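Local atomic coordinates of tryptophan--tRNA ligase (Pyrococcus horikoshii, PDB entry 3JXE), a protein that joins L-tryptophan to its cognate tRNA(Trp) at the expense of ATP, which is split to AMP and diphosphate. Residues L63-Y77 against Q198-P212. Residues are numbered along the deposited sequence; the frame is centred on the assembly and turned at random.
Sequences LILKDYEEGRGFFLY and QIAPTFFERKRCLIP. With TYM (tryptophanyl-5'AMP), chain E.
Tyr77 reaches from its strand to Gln198 and Pro201, its CG anti to the backbone N (chi1 157°) and its ring lying against Pro201. The proline's CB sits over one ring face, 3.5 Å from the centroid of the Tyr77 ring, a CH-pi contact that suits the rigid, puckered proline ring, whose C-H bonds can face the pi cloud. At the far end the phenol oxygen meets the bound adenylate intermediate: the indole NE1 of tryptophanyl-5'AMP donates to Tyr77 OH at 2.7 Å, an almost straight bond, while Gln198 O and Gln111 OE1 also lie within hydrogen-bonding range of that hydroxyl. A phenol can accept the indole N-H and still have a proton to give. Gln198, its chain extended, takes the ligand's amino nitrogen NH3 on OE1 at 3.1 Å, and its NE2 donates to Gln217.

Next to this pocket, strands 75-80 and 209-214 run parallel at the centre of the Rossmann-fold sheet of a class I synthetase. Phe75 N bonds to Arg208 O, Leu210 N to Phe75 O (2.8 Å) and Tyr77 N to Leu210 O. On the face bearing Phe75 and Cys209, the Phe75 ring is covered by Cys209 CB, and Cys209 SG lies obliquely 4.1 Å from the ring's centroid; carbonyl oxygens of Pro201, Thr202 and Lys207 line its edge, where the aromatic hydrogens are slightly positive. On the other face the branched side chains of Leu76 and Leu210, side by side, and Ile64 of helix 61-69 fill a buried, apolar layer, Ile64 CD1 3.8 Å from Leu210 CB. Farther along that helix, Asp67 OD2 meets Arg208 NE at 3.0 Å in a salt bridge whose hydrogen bond is weak, carboxylate and guanidinium planes 83° apart. Asp67 is buried, and Arg208 and, more weakly, Arg72 balance its charge. The bend at chi3 (68°) turns the guanidinium so that Leu63 CB rests on one face.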
ATOM      1  N   LEU B  63       2.068 -16.780  26.973  1.00 86.28           N
ATOM      2  CA  LEU B  63       3.407 -16.406  26.524  1.00 86.56           C
ATOM      3  C   LEU B  63       3.674 -14.905  26.666  1.00 86.81           C
ATOM      4  O   LEU B  63       4.831 -14.488  26.762  1.00 86.88           O
ATOM      5  CB  LEU B  63       3.643 -16.858  25.076  1.00 86.52           C
ATOM      6  CG  LEU B  63       3.944 -18.338  24.803  1.00 86.48           C
ATOM      7  CD1 LEU B  63       2.674 -19.184  24.750  1.00 86.39           C
ATOM      8  CD2 LEU B  63       4.717 -18.485  23.499  1.00 86.48           C
ATOM      9  N   ILE B  64       2.612 -14.101  26.678  1.00 87.10           N
ATOM     10  CA  ILE B  64       2.746 -12.649  26.852  1.00 87.33           C
ATOM     11  C   ILE B  64       3.032 -12.286  28.315  1.00 87.56           C
ATOM     12  O   ILE B  64       3.699 -11.287  28.593  1.00 87.60           O
ATOM     13  CB  ILE B  64       1.508 -11.869  26.307  1.00 87.30           C
ATOM     14  CG1 ILE B  64       1.915 -10.496  25.771  1.00 87.15           C
ATOM     15  CG2 ILE B  64       0.426 -11.713  27.359  1.00 87.27           C
ATOM     16  CD1 ILE B  64       2.159 -10.465  24.283  1.00 86.98           C
ATOM     17  N   LEU B  65       2.525 -13.109  29.234  1.00 87.83           N
ATOM     18  CA  LEU B  65       2.743 -12.923  30.668  1.00 88.10           C
ATOM     19  C   LEU B  65       4.111 -13.446  31.090  1.00 88.38           C
ATOM     20  O   LEU B  65       4.763 -12.865  31.961  1.00 88.41           O
ATOM     21  CB  LEU B  65       1.650 -13.626  31.476  1.00 88.01           C
ATOM     22  CG  LEU B  65       0.223 -13.089  31.372  1.00 87.87           C
ATOM     23  CD1 LEU B  65      -0.758 -14.135  31.867  1.00 87.67           C
ATOM     24  CD2 LEU B  65       0.068 -11.782  32.140  1.00 87.66           C
ATOM     25  N   LYS B  66       4.528 -14.548  30.470  1.00 88.71           N
ATOM     26  CA  LYS B  66       5.843 -15.134  30.705  1.00 89.04           C
ATOM     27  C   LYS B  66       6.945 -14.144  30.332  1.00 89.16           C
ATOM     28  O   LYS B  66       7.940 -14.017  31.049  1.00 89.27           O
ATOM     29  CB  LYS B  66       6.000 -16.427  29.900  1.00 89.12           C
ATOM     30  CG  LYS B  66       7.216 -17.265  30.286  1.00 89.60           C
ATOM     31  CD  LYS B  66       7.762 -18.063  29.104  1.00 90.34           C
ATOM     32  CE  LYS B  66       6.922 -19.301  28.808  1.00 90.64           C
ATOM     33  NZ  LYS B  66       7.440 -20.035  27.620  1.00 91.01           N
ATOM     34  N   ASP B  67       6.754 -13.446  29.214  1.00 89.24           N
ATOM     35  CA  ASP B  67       7.707 -12.447  28.733  1.00 89.35           C
ATOM     36  C   ASP B  67       7.814 -11.246  29.672  1.00 89.35           C
ATOM     37  O   ASP B  67       8.909 -10.723  29.892  1.00 89.33           O
ATOM     38  CB  ASP B  67       7.332 -11.985  27.321  1.00 89.45           C
ATOM     39  CG  ASP B  67       7.668 -13.018  26.253  1.00 89.74           C
ATOM     40  OD1 ASP B  67       7.803 -14.219  26.590  1.00 90.08           O
ATOM     41  OD2 ASP B  67       7.792 -12.624  25.070  1.00 90.05           O
ATOM     42  N   TYR B  68       6.678 -10.817  30.217  1.00 89.36           N
ATOM     43  CA  TYR B  68       6.639  -9.698  31.160  1.00 89.38           C
ATOM     44  C   TYR B  68       7.294 -10.071  32.487  1.00 89.33           C
ATOM     45  O   TYR B  68       8.040  -9.275  33.066  1.00 89.32           O
ATOM     46  CB  TYR B  68       5.198  -9.225  31.387  1.00 89.41           C
ATOM     47  CG  TYR B  68       5.060  -8.138  32.436  1.00 89.54           C
ATOM     48  CD1 TYR B  68       5.433  -6.819  32.158  1.00 89.52           C
ATOM     49  CD2 TYR B  68       4.556  -8.428  33.705  1.00 89.57           C
ATOM     50  CE1 TYR B  68       5.309  -5.818  33.120  1.00 89.50           C
ATOM     51  CE2 TYR B  68       4.428  -7.434  34.673  1.00 89.57           C
ATOM     52  CZ  TYR B  68       4.806  -6.134  34.373  1.00 89.59           C
ATOM     53  OH  TYR B  68       4.681  -5.152  35.328  1.00 89.70           O
ATOM     54  N   GLU B  69       7.008 -11.286  32.951  1.00 89.29           N
ATOM     55  CA  GLU B  69       7.557 -11.818  34.196  1.00 89.23           C
ATOM     56  C   GLU B  69       9.077 -11.987  34.119  1.00 89.05           C
ATOM     57  O   GLU B  69       9.780 -11.793  35.112  1.00 89.12           O
ATOM     58  CB  GLU B  69       6.889 -13.154  34.528  1.00 89.30           C
ATOM     59  CG  GLU B  69       7.049 -13.615  35.970  1.00 89.71           C
ATOM     60  CD  GLU B  69       6.137 -14.784  36.319  1.00 90.39           C
ATOM     61  OE1 GLU B  69       5.862 -14.980  37.522  1.00 90.65           O
ATOM     62  OE2 GLU B  69       5.691 -15.504  35.396  1.00 90.59           O
ATOM     63  N   GLU B  70       9.572 -12.338  32.933  1.00 88.74           N
ATOM     64  CA  GLU B  70      11.004 -12.530  32.714  1.00 88.44           C
ATOM     65  C   GLU B  70      11.712 -11.258  32.227  1.00 88.06           C
ATOM     66  O   GLU B  70      12.869 -11.304  31.798  1.00 88.07           O
ATOM     67  CB  GLU B  70      11.247 -13.703  31.761  1.00 88.55           C
ATOM     68  CG  GLU B  70      10.984 -15.066  32.396  1.00 89.06           C
ATOM     69  CD  GLU B  70      10.902 -16.196  31.385  1.00 89.98           C
ATOM     70  OE1 GLU B  70      11.496 -16.082  30.288  1.00 90.26           O
ATOM     71  OE2 GLU B  70      10.240 -17.211  31.691  1.00 90.38           O
ATOM     72  N   GLY B  71      11.005 -10.131  32.298  1.00 87.57           N
ATOM     73  CA  GLY B  71      11.600  -8.811  32.088  1.00 86.92           C
ATOM     74  C   GLY B  71      11.951  -8.405  30.668  1.00 86.49           C
ATOM     75  O   GLY B  71      12.677  -7.427  30.471  1.00 86.52           O
ATOM     76  N   ARG B  72      11.446  -9.138  29.677  1.00 85.96           N
ATOM     77  CA  ARG B  72      11.658  -8.766  28.271  1.00 85.40           C
ATOM     78  C   ARG B  72      10.467  -8.011  27.665  1.00 84.74           C
ATOM     79  O   ARG B  72      10.564  -7.474  26.560  1.00 84.74           O
ATOM     80  CB  ARG B  72      12.066  -9.975  27.415  1.00 85.56           C
ATOM     81  CG  ARG B  72      11.111 -11.152  27.463  1.00 86.22           C
ATOM     82  CD  ARG B  72      11.801 -12.421  27.006  1.00 87.33           C
ATOM     83  NE  ARG B  72      10.996 -13.605  27.298  1.00 88.44           N
ATOM     84  CZ  ARG B  72      11.460 -14.851  27.304  1.00 89.10           C
ATOM     85  NH1 ARG B  72      12.738 -15.095  27.038  1.00 89.48           N
ATOM     86  NH2 ARG B  72      10.643 -15.860  27.583  1.00 89.37           N
ATOM     87  N   GLY B  73       9.351  -7.984  28.394  1.00 83.92           N
ATOM     88  CA  GLY B  73       8.189  -7.166  28.040  1.00 82.89           C
ATOM     89  C   GLY B  73       7.462  -7.520  26.753  1.00 82.13           C
ATOM     90  O   GLY B  73       7.755  -8.535  26.111  1.00 82.16           O
ATOM     91  N   PHE B  74       6.504  -6.669  26.389  1.00 81.27           N
ATOM     92  CA  PHE B  74       5.699  -6.824  25.174  1.00 80.31           C
ATOM     93  C   PHE B  74       5.129  -5.474  24.730  1.00 79.56           C
ATOM     94  O   PHE B  74       5.477  -4.436  25.298  1.00 79.48           O
ATOM     95  CB  PHE B  74       4.573  -7.846  25.396  1.00 80.37           C
ATOM     96  CG  PHE B  74       3.576  -7.447  26.455  1.00 80.56           C
ATOM     97  CD1 PHE B  74       2.417  -6.753  26.115  1.00 80.75           C
ATOM     98  CD2 PHE B  74       3.783  -7.787  27.789  1.00 80.70           C
ATOM     99  CE1 PHE B  74       1.489  -6.388  27.087  1.00 80.68           C
ATOM    100  CE2 PHE B  74       2.861  -7.427  28.769  1.00 80.72           C
ATOM    101  CZ  PHE B  74       1.712  -6.727  28.414  1.00 80.75           C
ATOM    102  N   PHE B  75       4.270  -5.484  23.710  1.00 78.57           N
ATOM    103  CA  PHE B  75       3.567  -4.268  23.291  1.00 77.59           C
ATOM    104  C   PHE B  75       2.124  -4.522  22.852  1.00 76.84           C
ATOM    105  O   PHE B  75       1.780  -5.628  22.427  1.00 76.77           O
ATOM    106  CB  PHE B  75       4.363  -3.491  22.228  1.00 77.64           C
ATOM    107  CG  PHE B  75       4.287  -4.072  20.841  1.00 77.69           C
ATOM    108  CD1 PHE B  75       3.405  -3.546  19.903  1.00 77.82           C
ATOM    109  CD2 PHE B  75       5.116  -5.122  20.460  1.00 77.73           C
ATOM    110  CE1 PHE B  75       3.337  -4.064  18.610  1.00 77.69           C
ATOM    111  CE2 PHE B  75       5.054  -5.646  19.171  1.00 77.69           C
ATOM    112  CZ  PHE B  75       4.165  -5.114  18.245  1.00 77.66           C
ATOM    113  N   LEU B  76       1.291  -3.489  22.962  1.00 75.87           N
ATOM    114  CA  LEU B  76      -0.131  -3.591  22.641  1.00 74.88           C
ATOM    115  C   LEU B  76      -0.476  -2.959  21.298  1.00 74.24           C
ATOM    116  O   LEU B  76       0.109  -1.947  20.904  1.00 74.16           O
ATOM    117  CB  LEU B  76      -0.977  -2.948  23.742  1.00 74.88           C
ATOM    118  CG  LEU B  76      -1.055  -3.645  25.104  1.00 74.68           C
ATOM    119  CD1 LEU B  76      -1.516  -2.657  26.153  1.00 74.52           C
ATOM    120  CD2 LEU B  76      -1.981  -4.855  25.062  1.00 74.57           C
ATOM    121  N   TYR B  77      -1.433  -3.567  20.607  1.00 73.41           N
ATOM    122  CA  TYR B  77      -1.936  -3.047  19.341  1.00 72.59           C
ATOM    123  C   TYR B  77      -3.423  -3.330  19.189  1.00 72.04           C
ATOM    124  O   TYR B  77      -3.869  -4.462  19.357  1.00 72.00           O
ATOM    125  CB  TYR B  77      -1.130  -3.609  18.158  1.00 72.61           C
ATOM    126  CG  TYR B  77      -1.834  -3.601  16.811  1.00 72.56           C
ATOM    127  CD1 TYR B  77      -2.303  -2.413  16.242  1.00 72.51           C
ATOM    128  CD2 TYR B  77      -2.004  -4.783  16.092  1.00 72.50           C
ATOM    129  CE1 TYR B  77      -2.946  -2.411  15.007  1.00 72.30           C
ATOM    130  CE2 TYR B  77      -2.638  -4.790  14.853  1.00 72.27           C
ATOM    131  CZ  TYR B  77      -3.105  -3.604  14.319  1.00 72.26           C
ATOM    132  OH  TYR B  77      -3.730  -3.611  13.094  1.00 72.35           O
ATOM    133  N   GLN B 198      -3.286  -4.411   7.916  1.00 58.60           N
ATOM    134  CA  GLN B 198      -3.766  -4.626   9.288  1.00 58.82           C
ATOM    135  C   GLN B 198      -2.838  -5.529  10.106  1.00 59.11           C
ATOM    136  O   GLN B 198      -2.792  -5.437  11.335  1.00 59.19           O
ATOM    137  CB  GLN B 198      -5.207  -5.157   9.308  1.00 58.72           C
ATOM    138  CG  GLN B 198      -5.782  -5.327  10.720  1.00 58.44           C
ATOM    139  CD  GLN B 198      -7.295  -5.226  10.784  1.00 58.16           C
ATOM    140  OE1 GLN B 198      -7.937  -4.695   9.880  1.00 58.12           O
ATOM    141  NE2 GLN B 198      -7.870  -5.722  11.871  1.00 58.35           N
ATOM    142  N   ILE B 199      -2.104  -6.397   9.417  1.00 59.46           N
ATOM    143  CA  ILE B 199      -1.125  -7.269  10.059  1.00 59.79           C
ATOM    144  C   ILE B 199       0.155  -6.491  10.396  1.00 60.10           C
ATOM    145  O   ILE B 199       0.775  -6.722  11.438  1.00 60.04           O
ATOM    146  CB  ILE B 199      -0.822  -8.510   9.177  1.00 59.73           C
ATOM    147  CG1 ILE B 199      -1.949  -9.538   9.313  1.00 59.67           C
ATOM    148  CG2 ILE B 199       0.514  -9.138   9.548  1.00 59.72           C
ATOM    149  CD1 ILE B 199      -2.038 -10.531   8.166  1.00 59.64           C
ATOM    150  N   ALA B 200       0.514  -5.548   9.526  1.00 60.46           N
ATOM    151  CA  ALA B 200       1.760  -4.777   9.634  1.00 60.95           C
ATOM    152  C   ALA B 200       2.119  -4.222  11.029  1.00 61.30           C
ATOM    153  O   ALA B 200       3.272  -4.340  11.445  1.00 61.37           O
ATOM    154  CB  ALA B 200       1.802  -3.663   8.579  1.00 60.95           C
ATOM    155  N   PRO B 201       1.150  -3.613  11.749  1.00 61.66           N
ATOM    156  CA  PRO B 201       1.488  -3.057  13.063  1.00 61.98           C
ATOM    157  C   PRO B 201       1.997  -4.055  14.111  1.00 62.39           C
ATOM    158  O   PRO B 201       2.475  -3.634  15.165  1.00 62.45           O
ATOM    159  CB  PRO B 201       0.169  -2.428  13.525  1.00 61.92           C
ATOM    160  CG  PRO B 201      -0.585  -2.176  12.276  1.00 61.72           C
ATOM    161  CD  PRO B 201      -0.263  -3.348  11.420  1.00 61.70           C
ATOM    162  N   THR B 202       1.905  -5.354  13.827  1.00 62.91           N
ATOM    163  CA  THR B 202       2.480  -6.370  14.717  1.00 63.42           C
ATOM    164  C   THR B 202       4.007  -6.410  14.608  1.00 63.84           C
ATOM    165  O   THR B 202       4.680  -7.028  15.435  1.00 63.87           O
ATOM    166  CB  THR B 202       1.910  -7.784  14.456  1.00 63.37           C
ATOM    167  OG1 THR B 202       2.144  -8.159  13.094  1.00 63.32           O
ATOM    168  CG2 THR B 202       0.419  -7.833  14.748  1.00 63.34           C
ATOM    169  N   PHE B 203       4.542  -5.747  13.586  1.00 64.39           N
ATOM    170  CA  PHE B 203       5.983  -5.680  13.369  1.00 64.97           C
ATOM    171  C   PHE B 203       6.549  -4.310  13.749  1.00 65.43           C
ATOM    172  O   PHE B 203       7.595  -3.900  13.233  1.00 65.57           O
ATOM    173  CB  PHE B 203       6.333  -6.010  11.910  1.00 64.95           C
ATOM    174  CG  PHE B 203       5.588  -7.193  11.347  1.00 65.15           C
ATOM    175  CD1 PHE B 203       5.623  -8.433  11.986  1.00 65.33           C
ATOM    176  CD2 PHE B 203       4.867  -7.071  10.164  1.00 65.13           C
ATOM    177  CE1 PHE B 203       4.937  -9.527  11.462  1.00 65.40           C
ATOM    178  CE2 PHE B 203       4.181  -8.158   9.629  1.00 65.29           C
ATOM    179  CZ  PHE B 203       4.215  -9.389  10.280  1.00 65.47           C
ATOM    180  N   PHE B 204       5.860  -3.605  14.646  1.00 65.98           N
ATOM    181  CA  PHE B 204       6.338  -2.309  15.135  1.00 66.49           C
ATOM    182  C   PHE B 204       7.562  -2.468  16.031  1.00 66.95           C
ATOM    183  O   PHE B 204       8.444  -1.607  16.052  1.00 66.92           O
ATOM    184  CB  PHE B 204       5.234  -1.552  15.879  1.00 66.44           C
ATOM    185  CG  PHE B 204       4.580  -0.461  15.068  1.00 66.25           C
ATOM    186  CD1 PHE B 204       3.205  -0.464  14.858  1.00 66.13           C
ATOM    187  CD2 PHE B 204       5.337   0.576  14.524  1.00 65.96           C
ATOM    188  CE1 PHE B 204       2.591   0.544  14.114  1.00 66.01           C
ATOM    189  CE2 PHE B 204       4.734   1.585  13.777  1.00 65.91           C
ATOM    190  CZ  PHE B 204       3.358   1.570  13.571  1.00 65.91           C
ATOM    191  N   GLU B 205       7.601  -3.573  16.771  1.00 67.57           N
ATOM    192  CA  GLU B 205       8.723  -3.888  17.652  1.00 68.21           C
ATOM    193  C   GLU B 205       9.130  -5.356  17.526  1.00 68.52           C
ATOM    194  O   GLU B 205       8.356  -6.185  17.040  1.00 68.61           O
ATOM    195  CB  GLU B 205       8.370  -3.560  19.106  1.00 68.28           C
ATOM    196  CG  GLU B 205       8.338  -2.068  19.430  1.00 68.76           C
ATOM    197  CD  GLU B 205       7.803  -1.777  20.823  1.00 69.45           C
ATOM    198  OE1 GLU B 205       8.114  -2.546  21.763  1.00 69.70           O
ATOM    199  OE2 GLU B 205       7.074  -0.772  20.980  1.00 69.71           O
ATOM    200  N   ARG B 206      10.348  -5.667  17.966  1.00 68.90           N
ATOM    201  CA  ARG B 206      10.843  -7.044  17.979  1.00 69.23           C
ATOM    202  C   ARG B 206      10.237  -7.849  19.128  1.00 69.40           C
ATOM    203  O   ARG B 206      10.146  -9.075  19.052  1.00 69.52           O
ATOM    204  CB  ARG B 206      12.373  -7.075  18.045  1.00 69.29           C
ATOM    205  CG  ARG B 206      13.072  -6.542  16.798  1.00 69.59           C
ATOM    206  CD  ARG B 206      12.971  -7.515  15.632  1.00 70.07           C
ATOM    207  NE  ARG B 206      13.391  -6.898  14.374  1.00 70.52           N
ATOM    208  CZ  ARG B 206      13.393  -7.512  13.193  1.00 70.56           C
ATOM    209  NH1 ARG B 206      13.793  -6.858  12.111  1.00 70.45           N
ATOM    210  NH2 ARG B 206      12.996  -8.776  13.087  1.00 70.50           N
ATOM    211  N   LYS B 207       9.826  -7.150  20.185  1.00 69.60           N
ATOM    212  CA  LYS B 207       9.069  -7.747  21.289  1.00 69.81           C
ATOM    213  C   LYS B 207       7.744  -8.281  20.749  1.00 69.79           C
ATOM    214  O   LYS B 207       7.272  -7.817  19.709  1.00 69.83           O
ATOM    215  CB  LYS B 207       8.819  -6.705  22.383  1.00 69.88           C
ATOM    216  CG  LYS B 207      10.098  -6.093  22.960  1.00 70.49           C
ATOM    217  CD  LYS B 207       9.860  -4.737  23.622  1.00 71.37           C
ATOM    218  CE  LYS B 207       9.324  -4.878  25.041  1.00 72.05           C
ATOM    219  NZ  LYS B 207       9.329  -3.578  25.769  1.00 72.59           N
ATOM    220  N   ARG B 208       7.147  -9.253  21.437  1.00 69.78           N
ATOM    221  CA  ARG B 208       5.893  -9.843  20.952  1.00 69.81           C
ATOM    222  C   ARG B 208       4.666  -8.957  21.200  1.00 69.62           C
ATOM    223  O   ARG B 208       4.647  -8.148  22.130  1.00 69.70           O
ATOM    224  CB  ARG B 208       5.681 -11.266  21.484  1.00 69.88           C
ATOM    225  CG  ARG B 208       5.463 -11.396  22.975  1.00 70.60           C
ATOM    226  CD  ARG B 208       4.919 -12.780  23.294  1.00 71.76           C
ATOM    227  NE  ARG B 208       5.909 -13.828  23.050  1.00 72.65           N
ATOM    228  CZ  ARG B 208       5.642 -15.003  22.484  1.00 73.04           C
ATOM    229  NH1 ARG B 208       6.616 -15.887  22.310  1.00 73.13           N
ATOM    230  NH2 ARG B 208       4.411 -15.293  22.081  1.00 73.35           N
ATOM    231  N   CYS B 209       3.652  -9.124  20.355  1.00 69.36           N
ATOM    232  CA  CYS B 209       2.488  -8.242  20.333  1.00 69.06           C
ATOM    233  C   CYS B 209       1.257  -8.861  20.988  1.00 68.83           C
ATOM    234  O   CYS B 209       1.029 -10.063  20.870  1.00 68.79           O
ATOM    235  CB  CYS B 209       2.161  -7.870  18.888  1.00 69.09           C
ATOM    236  SG  CYS B 209       0.836  -6.672  18.701  1.00 69.17           S
ATOM    237  N   LEU B 210       0.468  -8.031  21.671  1.00 68.59           N
ATOM    238  CA  LEU B 210      -0.829  -8.441  22.215  1.00 68.36           C
ATOM    239  C   LEU B 210      -1.925  -7.599  21.577  1.00 68.21           C
ATOM    240  O   LEU B 210      -1.843  -6.367  21.567  1.00 68.22           O
ATOM    241  CB  LEU B 210      -0.871  -8.269  23.738  1.00 68.35           C
ATOM    242  CG  LEU B 210      -1.667  -9.230  24.641  1.00 68.34           C
ATOM    243  CD1 LEU B 210      -1.902  -8.588  26.002  1.00 68.23           C
ATOM    244  CD2 LEU B 210      -2.995  -9.698  24.059  1.00 68.20           C
ATOM    245  N   ILE B 211      -2.950  -8.264  21.046  1.00 68.01           N
ATOM    246  CA  ILE B 211      -4.064  -7.575  20.393  1.00 67.76           C
ATOM    247  C   ILE B 211      -5.401  -7.804  21.112  1.00 67.63           C
ATOM    248  O   ILE B 211      -6.026  -8.859  20.947  1.00 67.70           O
ATOM    249  CB  ILE B 211      -4.180  -7.950  18.892  1.00 67.72           C
ATOM    250  CG1 ILE B 211      -2.860  -7.666  18.167  1.00 67.67           C
ATOM    251  CG2 ILE B 211      -5.332  -7.186  18.238  1.00 67.66           C
ATOM    252  CD1 ILE B 211      -2.736  -8.328  16.812  1.00 67.59           C
ATOM    253  N   PRO B 212      -5.833  -6.822  21.927  1.00 67.42           N
ATOM    254  CA  PRO B 212      -7.168  -6.847  22.517  1.00 67.26           C
ATOM    255  C   PRO B 212      -8.221  -6.341  21.526  1.00 67.14           C
ATOM    256  O   PRO B 212      -8.206  -5.167  21.143  1.00 67.14           O
ATOM    257  CB  PRO B 212      -7.049  -5.893  23.718  1.00 67.24           C
ATOM    258  CG  PRO B 212      -5.619  -5.404  23.730  1.00 67.30           C
ATOM    259  CD  PRO B 212      -5.076  -5.638  22.365  1.00 67.38           C
TER
HETATM  260  P   TYM E 900     -14.124  -1.936  13.757  0.80 43.72           P
HETATM  261  O1P TYM E 900     -13.881  -0.495  13.521  0.80 43.57           O
HETATM  262  O2P TYM E 900     -15.239  -2.614  13.061  0.80 43.90           O
HETATM  263  O5' TYM E 900     -14.328  -2.178  15.336  0.80 43.91           O
HETATM  264  C5' TYM E 900     -13.363  -1.667  16.263  0.80 44.62           C
HETATM  265  C4' TYM E 900     -13.234  -2.579  17.490  0.80 45.19           C
HETATM  266  O4' TYM E 900     -14.555  -2.841  18.039  0.80 45.24           O
HETATM  267  C1' TYM E 900     -14.754  -4.283  18.110  0.80 45.50           C
HETATM  268  N9  TYM E 900     -16.227  -4.475  17.928  0.80 45.48           N
HETATM  269  C4  TYM E 900     -17.081  -4.869  18.872  0.80 45.35           C
HETATM  270  N3  TYM E 900     -16.938  -5.220  20.164  0.80 45.35           N
HETATM  271  C2  TYM E 900     -17.986  -5.589  20.893  0.80 45.11           C
HETATM  272  N1  TYM E 900     -19.206  -5.624  20.378  0.80 44.98           N
HETATM  273  C6  TYM E 900     -19.422  -5.284  19.095  0.80 45.27           C
HETATM  274  N6  TYM E 900     -20.653  -5.324  18.594  0.80 45.35           N
HETATM  275  C5  TYM E 900     -18.344  -4.894  18.303  0.80 45.32           C
HETATM  276  N7  TYM E 900     -18.217  -4.510  17.037  0.80 45.33           N
HETATM  277  C8  TYM E 900     -16.927  -4.249  16.812  0.80 45.38           C
HETATM  278  C2' TYM E 900     -13.847  -4.852  17.022  0.80 45.69           C
HETATM  279  O2' TYM E 900     -13.447  -6.178  17.360  0.80 45.76           O
HETATM  280  C3' TYM E 900     -12.634  -3.933  17.109  0.80 45.70           C
HETATM  281  O3' TYM E 900     -11.772  -4.359  18.178  0.80 46.38           O
HETATM  282  NH3 TYM E 900     -10.624  -3.376  10.561  0.80 43.19           N
HETATM  283  CA  TYM E 900     -10.836  -3.042  11.975  0.80 43.21           C
HETATM  284  CB  TYM E 900      -9.865  -1.935  12.393  0.80 43.13           C
HETATM  285  CG  TYM E 900      -8.550  -2.508  13.004  0.80 42.78           C
HETATM  286  CD2 TYM E 900      -8.396  -3.257  14.165  0.80 42.29           C
HETATM  287  CE2 TYM E 900      -7.033  -3.546  14.316  0.80 42.20           C
HETATM  288  CE3 TYM E 900      -9.309  -3.719  15.112  0.80 42.33           C
HETATM  289  CD1 TYM E 900      -7.306  -2.362  12.494  0.80 42.80           C
HETATM  290  NE1 TYM E 900      -6.354  -3.007  13.306  0.80 42.45           N
HETATM  291  CZ2 TYM E 900      -6.596  -4.288  15.407  0.80 42.08           C
HETATM  292  CZ3 TYM E 900      -8.865  -4.467  16.203  0.80 42.14           C
HETATM  293  CH2 TYM E 900      -7.508  -4.751  16.351  0.80 42.04           C
HETATM  294  C   TYM E 900     -12.273  -2.552  12.190  0.80 43.36           C
HETATM  295  O   TYM E 900     -12.901  -2.034  11.264  0.80 43.36           O
HETATM  296  OPP TYM E 900     -12.750  -2.749  13.463  0.80 43.46           O